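Local coordinates for inositol monophosphatase family protein (Staphylococcus aureus subsp. aureus MSSA476, PDB 4I3Y) that probably hydrolyses the phosphate ester of inositol monophosphates with the help of magnesium ions and is inhibited by lithium, at residues Asp16-Asp27 with Tyr125-Lys136. Numbering follows the deposited sequence.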
loop_
_atom_site.group_PDB
_atom_site.type_symbol
_atom_site.label_atom_id
_atom_site.label_comp_id
_atom_site.label_asym_id
_atom_site.label_seq_id
_atom_site.Cartn_x
_atom_site.Cartn_y
_atom_site.Cartn_z
ATOM N N ASP A 16 -3.006 8.347 28.332
ATOM C CA ASP A 16 -2.430 7.515 27.247
ATOM C C ASP A 16 -2.528 6.026 27.556
ATOM O O ASP A 16 -2.899 5.202 26.671
ATOM C CB ASP A 16 -0.988 7.912 26.949
ATOM C CG ASP A 16 -0.416 7.150 25.790
ATOM O OD1 ASP A 16 -0.976 7.200 24.661
ATOM O OD2 ASP A 16 0.602 6.492 26.016
ATOM N N LYS A 17 -2.206 5.666 28.818
ATOM C CA LYS A 17 -2.314 4.292 29.277
ATOM C C LYS A 17 -3.731 3.746 29.083
ATOM O O LYS A 17 -3.914 2.627 28.521
ATOM C CB LYS A 17 -1.896 4.179 30.752
ATOM C CG LYS A 17 -2.150 2.792 31.342
ATOM C CD LYS A 17 -1.131 2.499 32.439
ATOM C CE LYS A 17 -1.523 1.327 33.330
ATOM N NZ LYS A 17 -0.568 0.212 33.083
ATOM N N LEU A 18 -4.749 4.518 29.497
ATOM C CA LEU A 18 -6.166 4.067 29.239
ATOM C C LEU A 18 -6.481 3.856 27.731
ATOM O O LEU A 18 -7.144 2.886 27.350
ATOM C CB LEU A 18 -7.187 5.023 29.804
ATOM C CG LEU A 18 -7.877 4.866 31.168
ATOM C CD1 LEU A 18 -7.356 3.677 31.934
ATOM C CD2 LEU A 18 -7.901 6.182 31.967
ATOM N N ILE A 19 -6.059 4.806 26.904
ATOM C CA ILE A 19 -6.433 4.747 25.480
ATOM C C ILE A 19 -5.706 3.555 24.828
ATOM O O ILE A 19 -6.352 2.710 24.159
ATOM C CB ILE A 19 -6.058 6.042 24.742
ATOM C CG1 ILE A 19 -6.847 7.256 25.255
ATOM C CG2 ILE A 19 -6.366 5.894 23.255
ATOM C CD1 ILE A 19 -8.324 7.143 24.938
ATOM N N CYS A 20 -4.377 3.467 25.035
ATOM C CA CYS A 20 -3.624 2.405 24.383
ATOM C C CYS A 20 -4.204 1.097 24.767
ATOM O O CYS A 20 -4.250 0.170 23.975
ATOM C CB CYS A 20 -2.147 2.383 24.747
ATOM S SG CYS A 20 -1.210 3.692 24.027
ATOM N N SER A 21 -4.618 0.986 26.020
ATOM C CA SER A 21 -5.191 -0.268 26.525
ATOM C C SER A 21 -6.576 -0.621 25.853
ATOM O O SER A 21 -6.844 -1.786 25.426
ATOM C CB SER A 21 -5.230 -0.166 28.059
ATOM O OG SER A 21 -5.856 -1.314 28.548
ATOM N N TRP A 22 -7.433 0.394 25.689
ATOM C CA TRP A 22 -8.717 0.192 25.007
ATOM C C TRP A 22 -8.466 -0.189 23.526
ATOM O O TRP A 22 -9.105 -1.064 23.027
ATOM C CB TRP A 22 -9.626 1.427 25.107
ATOM C CG TRP A 22 -10.933 1.261 24.369
ATOM C CD1 TRP A 22 -12.081 0.714 24.859
ATOM C CD2 TRP A 22 -11.234 1.667 23.008
ATOM N NE1 TRP A 22 -13.077 0.770 23.925
ATOM C CE2 TRP A 22 -12.596 1.326 22.770
ATOM C CE3 TRP A 22 -10.485 2.258 21.973
ATOM C CZ2 TRP A 22 -13.226 1.538 21.551
ATOM C CZ3 TRP A 22 -11.117 2.469 20.740
ATOM C CH2 TRP A 22 -12.496 2.115 20.550
ATOM N N LEU A 23 -7.506 0.473 22.880
ATOM C CA LEU A 23 -7.141 0.190 21.485
ATOM C C LEU A 23 -6.618 -1.210 21.307
ATOM O O LEU A 23 -7.135 -1.974 20.483
ATOM C CB LEU A 23 -6.105 1.181 21.016
ATOM C CG LEU A 23 -6.320 2.272 19.979
ATOM C CD1 LEU A 23 -7.767 2.604 19.578
ATOM C CD2 LEU A 23 -5.498 3.502 20.287
ATOM N N LYS A 24 -5.614 -1.578 22.111
ATOM C CA LYS A 24 -5.086 -2.927 22.046
ATOM C C LYS A 24 -6.117 -4.003 22.376
ATOM O O LYS A 24 -6.071 -5.099 21.817
ATOM C CB LYS A 24 -3.790 -3.086 22.876
ATOM C CG LYS A 24 -2.601 -2.277 22.343
ATOM C CD LYS A 24 -2.152 -2.637 20.908
ATOM C CE LYS A 24 -1.849 -4.124 20.599
ATOM N NZ LYS A 24 -1.657 -4.297 19.091
ATOM N N GLN A 25 -7.089 -3.718 23.220
ATOM C CA GLN A 25 -8.121 -4.758 23.463
ATOM C C GLN A 25 -9.270 -4.795 22.413
ATOM O O GLN A 25 -10.144 -5.667 22.430
ATOM C CB GLN A 25 -8.666 -4.594 24.860
ATOM C CG GLN A 25 -9.482 -3.342 25.054
ATOM C CD GLN A 25 -10.929 -3.564 24.638
ATOM O OE1 GLN A 25 -11.476 -4.663 24.864
ATOM N NE2 GLN A 25 -11.560 -2.529 23.989
ATOM N N ILE A 26 -9.263 -3.851 21.476
ATOM C CA ILE A 26 -10.120 -3.953 20.306
ATOM C C ILE A 26 -9.599 -5.099 19.322
ATOM O O ILE A 26 -10.359 -5.591 18.537
ATOM C CB ILE A 26 -10.276 -2.547 19.633
ATOM C CG1 ILE A 26 -11.721 -2.269 19.210
ATOM C CG2 ILE A 26 -9.315 -2.391 18.470
ATOM C CD1 ILE A 26 -12.616 -1.821 20.339
ATOM N N ASP A 27 -8.336 -5.526 19.406
ATOM C CA ASP A 27 -7.861 -6.756 18.751
ATOM C C ASP A 27 -8.741 -7.996 19.024
ATOM O O ASP A 27 -8.853 -8.870 18.189
ATOM C CB ASP A 27 -6.489 -7.090 19.304
ATOM C CG ASP A 27 -5.420 -6.109 18.841
ATOM O OD1 ASP A 27 -5.746 -5.108 18.171
ATOM O OD2 ASP A 27 -4.246 -6.348 19.143
ATOM N N TYR A 125 -3.681 9.201 17.952
ATOM C CA TYR A 125 -3.550 7.791 17.742
ATOM C C TYR A 125 -3.974 7.438 16.324
ATOM O O TYR A 125 -5.067 7.866 15.897
ATOM C CB TYR A 125 -4.484 6.995 18.712
ATOM C CG TYR A 125 -4.151 7.271 20.159
ATOM C CD1 TYR A 125 -3.094 6.597 20.791
ATOM C CD2 TYR A 125 -4.811 8.279 20.853
ATOM C CE1 TYR A 125 -2.741 6.902 22.105
ATOM C CE2 TYR A 125 -4.447 8.641 22.124
ATOM C CZ TYR A 125 -3.440 7.920 22.759
ATOM O OH TYR A 125 -3.154 8.245 24.024
ATOM N N VAL A 126 -3.131 6.621 15.652
ATOM C CA VAL A 126 -3.451 5.961 14.385
ATOM C C VAL A 126 -3.134 4.479 14.525
ATOM O O VAL A 126 -1.957 4.068 14.570
ATOM C CB VAL A 126 -2.732 6.548 13.158
ATOM C CG1 VAL A 126 -3.207 5.797 11.898
ATOM C CG2 VAL A 126 -3.025 8.053 13.012
ATOM N N TYR A 127 -4.192 3.678 14.616
ATOM C CA TYR A 127 -3.979 2.245 14.840
ATOM C C TYR A 127 -4.124 1.507 13.555
ATOM O O TYR A 127 -5.283 1.260 13.107
ATOM C CB TYR A 127 -4.960 1.648 15.898
ATOM C CG TYR A 127 -4.632 0.218 16.319
ATOM C CD1 TYR A 127 -3.336 -0.314 16.168
ATOM C CD2 TYR A 127 -5.625 -0.605 16.911
ATOM C CE1 TYR A 127 -3.047 -1.613 16.543
ATOM C CE2 TYR A 127 -5.355 -1.930 17.281
ATOM C CZ TYR A 127 -4.076 -2.410 17.098
ATOM O OH TYR A 127 -3.810 -3.675 17.476
ATOM N N ASP A 128 -2.980 1.107 13.001
ATOM C CA ASP A 128 -2.968 0.240 11.817
ATOM C C ASP A 128 -3.248 -1.173 12.294
ATOM O O ASP A 128 -2.319 -1.911 12.651
ATOM C CB ASP A 128 -1.607 0.355 11.177
ATOM C CG ASP A 128 -1.437 -0.521 9.941
ATOM O OD1 ASP A 128 -2.226 -1.392 9.664
ATOM O OD2 ASP A 128 -0.441 -0.330 9.267
ATOM N N TYR A 129 -4.533 -1.524 12.355
ATOM C CA TYR A 129 -4.918 -2.756 13.018
ATOM C C TYR A 129 -4.467 -3.988 12.188
ATOM O O TYR A 129 -3.957 -4.953 12.768
ATOM C CB TYR A 129 -6.409 -2.806 13.353
ATOM C CG TYR A 129 -6.867 -4.229 13.607
ATOM C CD1 TYR A 129 -6.619 -4.843 14.836
ATOM C CD2 TYR A 129 -7.455 -4.973 12.612
ATOM C CE1 TYR A 129 -6.978 -6.148 15.064
ATOM C CE2 TYR A 129 -7.823 -6.277 12.825
ATOM C CZ TYR A 129 -7.574 -6.837 14.073
ATOM O OH TYR A 129 -7.866 -8.122 14.313
ATOM N N PRO A 130 -4.623 -3.958 10.845
ATOM C CA PRO A 130 -4.227 -5.179 10.082
ATOM C C PRO A 130 -2.761 -5.560 10.339
ATOM O O PRO A 130 -2.399 -6.758 10.282
ATOM C CB PRO A 130 -4.447 -4.774 8.613
ATOM C CG PRO A 130 -5.549 -3.730 8.717
ATOM C CD PRO A 130 -5.185 -2.924 9.946
ATOM N N HIS A 131 -1.920 -4.575 10.657
ATOM C CA HIS A 131 -0.519 -4.891 10.855
ATOM C C HIS A 131 -0.112 -4.741 12.309
ATOM O O HIS A 131 1.059 -4.818 12.596
ATOM C CB HIS A 131 0.403 -4.155 9.862
ATOM C CG HIS A 131 0.293 -4.711 8.477
ATOM N ND1 HIS A 131 -0.327 -4.033 7.448
ATOM C CD2 HIS A 131 0.580 -5.941 7.992
ATOM C CE1 HIS A 131 -0.349 -4.791 6.366
ATOM N NE2 HIS A 131 0.185 -5.962 6.674
ATOM N N LYS A 132 -1.096 -4.608 13.207
ATOM C CA LYS A 132 -0.877 -4.392 14.670
ATOM C C LYS A 132 0.235 -3.353 14.949
ATOM O O LYS A 132 1.156 -3.604 15.681
ATOM C CB LYS A 132 -0.626 -5.754 15.400
ATOM C CG LYS A 132 -1.562 -6.876 14.934
ATOM C CD LYS A 132 -2.921 -6.821 15.608
ATOM C CE LYS A 132 -3.866 -7.862 14.997
ATOM N NZ LYS A 132 -3.897 -7.807 13.486
ATOM N N LYS A 133 0.124 -2.175 14.341
ATOM C CA LYS A 133 1.063 -1.079 14.553
ATOM C C LYS A 133 0.279 0.109 15.084
ATOM O O LYS A 133 -0.502 0.713 14.340
ATOM C CB LYS A 133 1.832 -0.722 13.235
ATOM C CG LYS A 133 2.912 -1.764 12.836
ATOM C CD LYS A 133 3.797 -1.404 11.617
ATOM C CE LYS A 133 3.127 -1.751 10.290
ATOM N NZ LYS A 133 3.782 -1.395 8.962
ATOM N N LEU A 134 0.491 0.415 16.369
ATOM C CA LEU A 134 -0.132 1.538 17.064
ATOM C C LEU A 134 0.783 2.749 16.967
ATOM O O LEU A 134 1.849 2.815 17.597
ATOM C CB LEU A 134 -0.453 1.200 18.536
ATOM C CG LEU A 134 -1.102 2.362 19.332
ATOM C CD1 LEU A 134 -2.376 2.853 18.662
ATOM C CD2 LEU A 134 -1.508 1.890 20.736
ATOM N N TYR A 135 0.425 3.688 16.074
ATOM C CA TYR A 135 1.123 4.964 16.040
ATOM C C TYR A 135 0.503 5.848 17.142
ATOM O O TYR A 135 -0.728 6.012 17.201
ATOM C CB TYR A 135 1.050 5.656 14.674
ATOM C CG TYR A 135 1.630 4.803 13.547
ATOM C CD1 TYR A 135 2.981 4.921 13.224
ATOM C CD2 TYR A 135 0.850 3.879 12.838
ATOM C CE1 TYR A 135 3.555 4.142 12.214
ATOM C CE2 TYR A 135 1.429 3.077 11.813
ATOM C CZ TYR A 135 2.787 3.248 11.505
ATOM O OH TYR A 135 3.445 2.519 10.551
ATOM N N LYS A 136 1.345 6.454 17.972
ATOM C CA LYS A 136 0.789 7.415 18.942
ATOM C C LYS A 136 1.699 8.612 19.087
ATOM O O LYS A 136 2.912 8.498 18.872
ATOM C CB LYS A 136 0.544 6.751 20.302
ATOM C CG LYS A 136 1.824 6.340 21.026
ATOM C CD LYS A 136 1.477 5.757 22.408
ATOM C CE LYS A 136 2.751 5.533 23.255
ATOM N NZ LYS A 136 2.313 4.968 24.564
HETATM O O HOH W 1 -6.938 -9.522 16.181
#
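The Tyr125 ring takes Ile19 CG2 over the centre of one face, a CH-pi contact with the methyl 3.6 Å from the ring centroid, while Asp16 OD1 lies at its edge. The Tyr127 ring has Tyr129 CA over one face, and Asp27 OD1 lies at the edges of both the Tyr127 and Tyr129 rings. The branched isoleucine suits its place: with CG1 turned beside the backbone N (chi1 -65°), CG2 is the branch left to press on Tyr125.

Two carboxylate oxygens let Asp16 hold two partners at once: OD1 accepts a very short hydrogen bond from Tyr125 OH (2.5 Å), the carboxylate nearly coplanar with the ring, and OD2 offers its syn lone pair to Lys136 NZ at 2.7 Å, a salt bridge spanned by the long, extended lysine.

Segment 16-27 of helix 12-35 lies on the hairpin of strands 120-128 and 133-138 in the large mixed sheet of the inositol monophosphatase fold, its axis 18° from that of strand 125-128 and antiparallel to strand 133-136. A type I turn from Tyr129 to Lys132, followed by a G1 beta bulge, joins the strands.

A tyrosine hydroxyl can donate and accept together: Tyr127 OH donates to Asp27 OD1 (2.5 Å) and accepts from NZ of Lys24 (2.8 Å), whose flexible chain bends at chi2 and chi3 to bring it there. NZ also forms a weak salt bridge with Asp27 OD2.

Between these polar ends, Leu23 CD2 meets Leu134 CD1 at 3.6 Å; the two leucine side chains cross at about a right angle, their branched ends filling the apolar middle. The short Cys20 side chain puts SG against Leu134 CD2 (3.8 Å) and obliquely beside Tyr125.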